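Local coordinates for putative uncharacterized protein (Mycobacterium avium, PDB 2Z6V) that is probably a sulfotransferase, expected to move a sulfuryl group from the donor PAPS to an acceptor, and holds a palmitic acid molecule in this crystal, at residues D211-A214 and R215-D219; L285-L288 and P289-L292; L298-Q301 and T302-G305. All coordinates share one frame; numbering follows the deposited sequence.

Overall arrangement
The three contacts follow one another along the chain and lie within the part that matches the sulfotransferase family, whose fold is built round a central parallel sheet. Contacts 2 and 3 belong to consecutive helices, 287-293 and 301-326, and touch: W286 CZ3 lies 3.4 Å from M304 O. Their centres are 12 Å apart. Contact 1, on helix 212-219, touches neither; its nearest atoms stay about 8 Å from contact 2 and about 7 Å from contact 3. The bound palmitic acid relates all three. W286 of contact 2 borders it. The side chain of A214 in contact 1 is about 5 Å from the palmitic acid. The side chain of M304 in contact 3 is about 8 Å from it.

Contact 1 (D211-A214 and R215-D219); sequences DRYA and RWLFD
Y213 and W216 pack against each other on the buried side of the short helix 212-219, while D211 and R215 pair one turn apart at its N-terminal end. This is a local i to i+3 and i to i+4 contact of a helix in the sulfotransferase fold. On the packed side Y213 CE1 lies 3.8 Å from W216 CZ3. The two rings meet obliquely, with planes 47° apart. L217 joins them: its CD2 reaches Y213 CE2 at 4.2 Å. Y213 OH is bonded to G201 N, which ties the ring to a loop. Helix 50-64 packs on the Y213 and W216 side chains, and F218 packs on W310 and Y314 of helix 301-326.

The other side is looser. R215 is exposed, and its salt bridge to D211 is long. The R215 chain bends at its CG-CD bond (chi3 81°), and this turns the guanidinium towards the D211 carboxylate. The carboxylate and guanidinium planes stand 58° apart. D211 is at the N-cap position, but its side chain makes no capping bond; its backbone O takes R215 N at 2.9 Å. Further along, L217 N bonds to Y213 O at 3.0 Å. D211 OD2 lies at the edge of the guanidinium, in its plane, 3.5 Å from R215 NH1, and the bond there is straight but weak.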
loop_
_atom_site.group_PDB
_atom_site.type_symbol
_atom_site.label_atom_id
_atom_site.label_comp_id
_atom_site.label_asym_id
_atom_site.label_seq_id
_atom_site.Cartn_x
_atom_site.Cartn_y
_atom_site.Cartn_z
ATOM N N ASP A 211 4.742 -17.430 7.022
ATOM C CA ASP A 211 5.329 -16.594 5.987
ATOM C C ASP A 211 5.307 -17.298 4.634
ATOM O O ASP A 211 6.005 -16.890 3.711
ATOM C CB ASP A 211 6.767 -16.221 6.365
ATOM C CG ASP A 211 7.727 -17.389 6.246
ATOM O OD1 ASP A 211 7.301 -18.544 6.446
ATOM O OD2 ASP A 211 8.919 -17.151 5.965
ATOM N N ARG A 212 4.509 -18.355 4.512
ATOM C CA ARG A 212 4.428 -19.061 3.245
ATOM C C ARG A 212 3.933 -18.129 2.141
ATOM O O ARG A 212 4.527 -18.069 1.066
ATOM C CB ARG A 212 3.493 -20.271 3.332
ATOM C CG ARG A 212 3.329 -20.968 1.981
ATOM C CD ARG A 212 2.410 -22.187 2.020
ATOM N NE ARG A 212 1.075 -21.868 2.525
ATOM C CZ ARG A 212 -0.020 -22.574 2.251
ATOM N NH1 ARG A 212 0.057 -23.641 1.465
ATOM N NH2 ARG A 212 -1.186 -22.216 2.773
ATOM N N TYR A 213 2.850 -17.402 2.400
ATOM C CA TYR A 213 2.318 -16.492 1.393
ATOM C C TYR A 213 3.356 -15.442 0.986
ATOM O O TYR A 213 3.523 -15.162 -0.203
ATOM C CB TYR A 213 1.046 -15.795 1.890
ATOM C CG TYR A 213 0.496 -14.802 0.894
ATOM C CD1 TYR A 213 -0.260 -15.225 -0.201
ATOM C CD2 TYR A 213 0.807 -13.447 0.996
ATOM C CE1 TYR A 213 -0.684 -14.320 -1.181
ATOM C CE2 TYR A 213 0.392 -12.535 0.025
ATOM C CZ TYR A 213 -0.348 -12.976 -1.062
ATOM O OH TYR A 213 -0.710 -12.076 -2.039
ATOM N N ALA A 214 4.054 -14.868 1.964
ATOM C CA ALA A 214 5.066 -13.854 1.678
ATOM C C ALA A 214 6.262 -14.389 0.879
ATOM O O ALA A 214 6.831 -13.678 0.055
ATOM C CB ALA A 214 5.555 -13.218 2.979
ATOM N N ARG A 215 6.651 -15.635 1.124
ATOM C CA ARG A 215 7.786 -16.196 0.410
ATOM C C ARG A 215 7.381 -16.506 -1.015
ATOM O O ARG A 215 8.195 -16.414 -1.938
ATOM C CB ARG A 215 8.303 -17.457 1.110
ATOM C CG ARG A 215 8.881 -17.196 2.510
ATOM C CD ARG A 215 9.531 -18.444 3.106
ATOM N NE ARG A 215 10.886 -18.651 2.592
ATOM C CZ ARG A 215 11.984 -18.112 3.121
ATOM N NH1 ARG A 215 11.897 -17.332 4.196
ATOM N NH2 ARG A 215 13.170 -18.340 2.563
ATOM N N TRP A 216 6.112 -16.852 -1.197
ATOM C CA TRP A 216 5.608 -17.170 -2.523
ATOM C C TRP A 216 5.581 -15.900 -3.342
ATOM O O TRP A 216 6.026 -15.867 -4.492
ATOM C CB TRP A 216 4.189 -17.726 -2.445
ATOM C CG TRP A 216 3.513 -17.798 -3.791
ATOM C CD1 TRP A 216 3.763 -18.699 -4.791
ATOM C CD2 TRP A 216 2.495 -16.914 -4.293
ATOM N NE1 TRP A 216 2.965 -18.432 -5.881
ATOM C CE2 TRP A 216 2.177 -17.345 -5.604
ATOM C CE3 TRP A 216 1.820 -15.805 -3.761
ATOM C CZ2 TRP A 216 1.210 -16.703 -6.395
ATOM C CZ3 TRP A 216 0.856 -15.165 -4.543
ATOM C CH2 TRP A 216 0.562 -15.620 -5.850
ATOM N N LEU A 217 5.056 -14.853 -2.717
ATOM C CA LEU A 217 4.917 -13.553 -3.349
ATOM C C LEU A 217 6.239 -12.988 -3.838
ATOM O O LEU A 217 6.353 -12.576 -4.987
ATOM C CB LEU A 217 4.269 -12.569 -2.372
ATOM C CG LEU A 217 3.882 -11.211 -2.962
ATOM C CD1 LEU A 217 2.782 -11.388 -4.007
ATOM C CD2 LEU A 217 3.425 -10.298 -1.841
ATOM N N PHE A 218 7.234 -12.978 -2.964
ATOM C CA PHE A 218 8.544 -12.435 -3.291
ATOM C C PHE A 218 9.415 -13.302 -4.202
ATOM O O PHE A 218 10.115 -12.780 -5.068
ATOM C CB PHE A 218 9.318 -12.153 -1.998
ATOM C CG PHE A 218 8.866 -10.922 -1.265
ATOM C CD1 PHE A 218 7.582 -10.420 -1.428
ATOM C CD2 PHE A 218 9.727 -10.277 -0.386
ATOM C CE1 PHE A 218 7.161 -9.283 -0.720
ATOM C CE2 PHE A 218 9.317 -9.141 0.327
ATOM C CZ PHE A 218 8.031 -8.644 0.159
ATOM N N ASP A 219 9.370 -14.620 -4.015
ATOM C CA ASP A 219 10.213 -15.524 -4.799
ATOM C C ASP A 219 9.592 -16.300 -5.950
ATOM O O ASP A 219 10.323 -16.832 -6.783
ATOM C CB ASP A 219 10.910 -16.524 -3.869
ATOM C CG ASP A 219 11.738 -15.844 -2.790
ATOM O OD1 ASP A 219 12.305 -14.758 -3.060
ATOM O OD2 ASP A 219 11.833 -16.403 -1.676
#

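Contact 2 (L285-L288 and P289-L292); sequences LWRL and PQSL. With PLM (palmitic acid), chain C.
The first turns of helix 287-293, next to the palmitic acid pocket of this sulfotransferase fold, carry this local contact. W286 and P289 meet, and P289 CG sits 3.4 Å from W286 O. Proline suits the first turn of a helix because it has no N-H to offer; L285 O, four residues back, gets no N-H from it. The next bond, Q290 N to W286 O, forms at 3.2 Å. The Q290 side chain passes the same carbonyl, with CG 3.1 Å from W286 O.

The W286 indole leads away from the helix and towards the ligand. Its CG lies anti to the carbonyl carbon (chi1 -69°), and the benzo edge meets the acyl chain. W286 CZ2 is 3.8 Å from palmitic acid C3, which lies at the ring edge and in its plane. L285 adds a methyl contact with the acyl chain through CD2. Outside the segments, Q311 of helix 301-326 touches W286 and is hydrogen-bonded to the palmitic acid. R287 points elsewhere, bonding to Y388 and forming a salt bridge with E387.

On the more exposed side L288 crosses L292 at a slant, one turn on. Its CD1 lies 3.9 Å from L292 CG. The L288 carbonyl takes a weak bond from L292 N and a second hydrogen bond from the S291 hydroxyl. With chi1 at 70°, S291 OG turns back along the helix and donates to L288 O at 2.8 Å.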
loop_
_atom_site.group_PDB
_atom_site.type_symbol
_atom_site.label_atom_id
_atom_site.label_comp_id
_atom_site.label_asym_id
_atom_site.label_seq_id
_atom_site.Cartn_x
_atom_site.Cartn_y
_atom_site.Cartn_z
ATOM N N LEU A 285 3.858 -2.776 13.665
ATOM C CA LEU A 285 2.694 -2.574 12.813
ATOM C C LEU A 285 1.869 -3.847 12.704
ATOM O O LEU A 285 0.635 -3.799 12.671
ATOM C CB LEU A 285 3.129 -2.137 11.407
ATOM C CG LEU A 285 2.013 -1.763 10.421
ATOM C CD1 LEU A 285 1.312 -0.515 10.922
ATOM C CD2 LEU A 285 2.579 -1.522 9.034
ATOM N N TRP A 286 2.561 -4.983 12.654
ATOM C CA TRP A 286 1.909 -6.280 12.512
ATOM C C TRP A 286 1.036 -6.707 13.683
ATOM O O TRP A 286 0.174 -7.577 13.540
ATOM C CB TRP A 286 2.946 -7.372 12.264
ATOM C CG TRP A 286 3.629 -7.304 10.945
ATOM C CD1 TRP A 286 3.190 -6.671 9.816
ATOM C CD2 TRP A 286 4.850 -7.955 10.589
ATOM N NE1 TRP A 286 4.063 -6.890 8.780
ATOM C CE2 TRP A 286 5.091 -7.676 9.227
ATOM C CE3 TRP A 286 5.766 -8.751 11.290
ATOM C CZ2 TRP A 286 6.206 -8.165 8.553
ATOM C CZ3 TRP A 286 6.879 -9.239 10.616
ATOM C CH2 TRP A 286 7.088 -8.944 9.262
ATOM N N ARG A 287 1.253 -6.107 14.843
ATOM C CA ARG A 287 0.478 -6.480 16.006
ATOM C C ARG A 287 -1.023 -6.280 15.831
ATOM O O ARG A 287 -1.816 -7.135 16.239
ATOM C CB ARG A 287 0.992 -5.728 17.229
ATOM C CG ARG A 287 2.297 -6.300 17.771
ATOM C CD ARG A 287 2.784 -5.481 18.943
ATOM N NE ARG A 287 4.056 -5.957 19.489
ATOM C CZ ARG A 287 4.218 -7.091 20.166
ATOM N NH1 ARG A 287 3.186 -7.896 20.394
ATOM N NH2 ARG A 287 5.420 -7.413 20.622
ATOM N N LEU A 288 -1.423 -5.178 15.205
ATOM C CA LEU A 288 -2.842 -4.913 15.009
ATOM C C LEU A 288 -3.568 -6.023 14.229
ATOM O O LEU A 288 -4.530 -6.601 14.736
ATOM C CB LEU A 288 -3.037 -3.545 14.343
ATOM C CG LEU A 288 -4.479 -3.116 14.044
ATOM C CD1 LEU A 288 -5.407 -3.454 15.211
ATOM C CD2 LEU A 288 -4.501 -1.622 13.756
ATOM N N PRO A 289 -3.126 -6.343 12.995
ATOM C CA PRO A 289 -3.856 -7.413 12.302
ATOM C C PRO A 289 -3.732 -8.781 12.980
ATOM O O PRO A 289 -4.624 -9.621 12.859
ATOM C CB PRO A 289 -3.278 -7.380 10.878
ATOM C CG PRO A 289 -1.938 -6.783 11.047
ATOM C CD PRO A 289 -2.160 -5.700 12.089
ATOM N N GLN A 290 -2.631 -9.004 13.690
ATOM C CA GLN A 290 -2.442 -10.265 14.404
ATOM C C GLN A 290 -3.514 -10.367 15.478
ATOM O O GLN A 290 -4.121 -11.416 15.662
ATOM C CB GLN A 290 -1.072 -10.312 15.084
ATOM C CG GLN A 290 0.109 -10.599 14.172
ATOM C CD GLN A 290 1.441 -10.270 14.838
ATOM O OE1 GLN A 290 1.555 -10.293 16.066
ATOM N NE2 GLN A 290 2.456 -9.973 14.032
ATOM N N SER A 291 -3.752 -9.260 16.174
ATOM C CA SER A 291 -4.737 -9.228 17.247
ATOM C C SER A 291 -6.175 -9.246 16.757
ATOM O O SER A 291 -7.083 -9.582 17.520
ATOM C CB SER A 291 -4.524 -7.999 18.138
ATOM O OG SER A 291 -4.858 -6.799 17.467
ATOM N N LEU A 292 -6.389 -8.896 15.493
ATOM C CA LEU A 292 -7.741 -8.880 14.951
ATOM C C LEU A 292 -8.255 -10.234 14.493
ATOM O O LEU A 292 -9.461 -10.469 14.503
ATOM C CB LEU A 292 -7.848 -7.905 13.773
ATOM C CG LEU A 292 -7.732 -6.403 14.053
ATOM C CD1 LEU A 292 -7.905 -5.638 12.748
ATOM C CD2 LEU A 292 -8.786 -5.966 15.069
HETATM C C1 PLM C . 2.867 -8.192 5.773
HETATM O O1 PLM C . 3.607 -9.185 5.943
HETATM O O2 PLM C . 1.673 -8.222 5.403
HETATM C C2 PLM C . 3.465 -6.809 6.043
HETATM C C3 PLM C . 4.813 -6.642 5.339
HETATM C C4 PLM C . 5.374 -5.225 5.478
HETATM C C5 PLM C . 4.441 -4.182 4.857
HETATM C C6 PLM C . 3.289 -3.818 5.795
HETATM C C7 PLM C . 2.217 -3.032 5.039
HETATM C C8 PLM C . 1.430 -3.954 4.105
HETATM C C9 PLM C . 1.144 -3.244 2.782
HETATM C CA PLM C . 0.503 -1.873 3.008
HETATM C CB PLM C . 0.668 -0.971 1.782
HETATM C CC PLM C . 2.149 -0.853 1.419
HETATM C CD PLM C . 2.621 -2.083 0.641
HETATM C CE PLM C . 4.139 -2.266 0.707
HETATM C CF PLM C . 4.571 -2.562 2.145
HETATM C CG PLM C . 6.060 -2.895 2.234
#

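Contact 3 (L298-Q301 and T302-G305); sequences LLDQ and TEMG
The D300 side chain overlaps the start of helix 301-326, lying against T302 and E303. D300 is the N-cap. Its OD1 accepts from T302 N at 3.1 Å, which satisfies one of the first backbone N-H groups of the helix. The N-H comes from above the carboxylate plane, 65° out of it. CG lies anti to the backbone N of D300 (chi1 173°), and this turns the carboxylate over the first turn. The same oxygen touches T302 CB at 3.4 Å.

The second carboxylate oxygen faces E303. D300 OD2 is 3.5 Å from E303 CB, and the two side chains cross at about a right angle. Further out the two carboxylates are close, with OD2 of D300 4.4 Å from OE1 of E303. Two like charges so near would probably repel, but a water lies between them. It donates to D300 OD2 at 2.7 Å and to E303 OE1 at 2.6 Å. The helix N-terminus would also tend to offset the negative charge. R306 makes a long, weak ion pair with E303.

Backbone bonds of the first turn are weak. D300 O takes both E303 N and M304 N, and Q301 O also takes M304 N. M304 CB packs 3.4 Å from Q301 O.

D300 and E303 lie at the surface, whereas Q301 and M304 are partly covered by the preceding helix. Q301 packs on R287 and Q290 of helix 287-293, and M304 on Q290 and W286, so the start of helix 301-326 rests against the preceding helix.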
loop_
_atom_site.group_PDB
_atom_site.type_symbol
_atom_site.label_atom_id
_atom_site.label_comp_id
_atom_site.label_asym_id
_atom_site.label_seq_id
_atom_site.Cartn_x
_atom_site.Cartn_y
_atom_site.Cartn_z
ATOM N N LEU A 298 -0.287 -17.892 20.523
ATOM C CA LEU A 298 0.365 -18.921 19.731
ATOM C C LEU A 298 1.474 -18.310 18.871
ATOM O O LEU A 298 2.212 -19.018 18.189
ATOM C CB LEU A 298 -0.668 -19.625 18.849
ATOM C CG LEU A 298 -1.787 -20.356 19.599
ATOM C CD1 LEU A 298 -2.762 -20.962 18.606
ATOM C CD2 LEU A 298 -1.190 -21.448 20.477
ATOM N N LEU A 299 1.595 -16.986 18.920
ATOM C CA LEU A 299 2.606 -16.277 18.143
ATOM C C LEU A 299 3.890 -16.028 18.922
ATOM O O LEU A 299 3.864 -15.827 20.134
ATOM C CB LEU A 299 2.059 -14.932 17.672
ATOM C CG LEU A 299 0.880 -14.933 16.704
ATOM C CD1 LEU A 299 0.495 -13.499 16.414
ATOM C CD2 LEU A 299 1.252 -15.656 15.418
ATOM N N ASP A 300 5.011 -16.039 18.211
ATOM C CA ASP A 300 6.310 -15.785 18.811
ATOM C C ASP A 300 6.849 -14.491 18.200
ATOM O O ASP A 300 7.242 -14.464 17.028
ATOM C CB ASP A 300 7.257 -16.962 18.533
ATOM C CG ASP A 300 8.687 -16.695 18.994
ATOM O OD1 ASP A 300 8.889 -15.813 19.860
ATOM O OD2 ASP A 300 9.610 -17.378 18.494
ATOM N N GLN A 301 6.851 -13.418 18.993
ATOM C CA GLN A 301 7.315 -12.106 18.537
ATOM C C GLN A 301 8.797 -12.059 18.202
ATOM O O GLN A 301 9.250 -11.183 17.461
ATOM C CB GLN A 301 6.990 -11.029 19.580
ATOM C CG GLN A 301 5.499 -10.766 19.739
ATOM C CD GLN A 301 4.845 -10.262 18.460
ATOM O OE1 GLN A 301 3.626 -10.351 18.298
ATOM N NE2 GLN A 301 5.649 -9.722 17.550
ATOM N N THR A 302 9.558 -12.997 18.751
ATOM C CA THR A 302 10.984 -13.045 18.479
ATOM C C THR A 302 11.164 -13.571 17.063
ATOM O O THR A 302 12.109 -13.201 16.367
ATOM C CB THR A 302 11.710 -13.973 19.463
ATOM O OG1 THR A 302 11.498 -13.506 20.803
ATOM C CG2 THR A 302 13.200 -13.997 19.163
ATOM N N GLU A 303 10.245 -14.426 16.632
ATOM C CA GLU A 303 10.323 -14.977 15.289
ATOM C C GLU A 303 9.790 -13.982 14.263
ATOM O O GLU A 303 10.050 -14.105 13.068
ATOM C CB GLU A 303 9.547 -16.291 15.193
ATOM C CG GLU A 303 9.640 -16.931 13.815
ATOM C CD GLU A 303 9.220 -18.388 13.811
ATOM O OE1 GLU A 303 9.868 -19.197 14.515
ATOM O OE2 GLU A 303 8.243 -18.724 13.104
ATOM N N MET A 304 9.043 -12.993 14.736
ATOM C CA MET A 304 8.498 -11.978 13.849
ATOM C C MET A 304 9.641 -11.069 13.397
ATOM O O MET A 304 9.607 -10.493 12.314
ATOM C CB MET A 304 7.435 -11.160 14.582
ATOM C CG MET A 304 6.099 -11.093 13.872
ATOM S SD MET A 304 5.198 -12.644 13.900
ATOM C CE MET A 304 5.951 -13.531 12.555
ATOM N N GLY A 305 10.655 -10.954 14.247
ATOM C CA GLY A 305 11.805 -10.129 13.934
ATOM C C GLY A 305 12.590 -10.628 12.736
ATOM O O GLY A 305 13.018 -9.825 11.913
HETATM O O HOH W 1 9.223 -19.576 17.002
#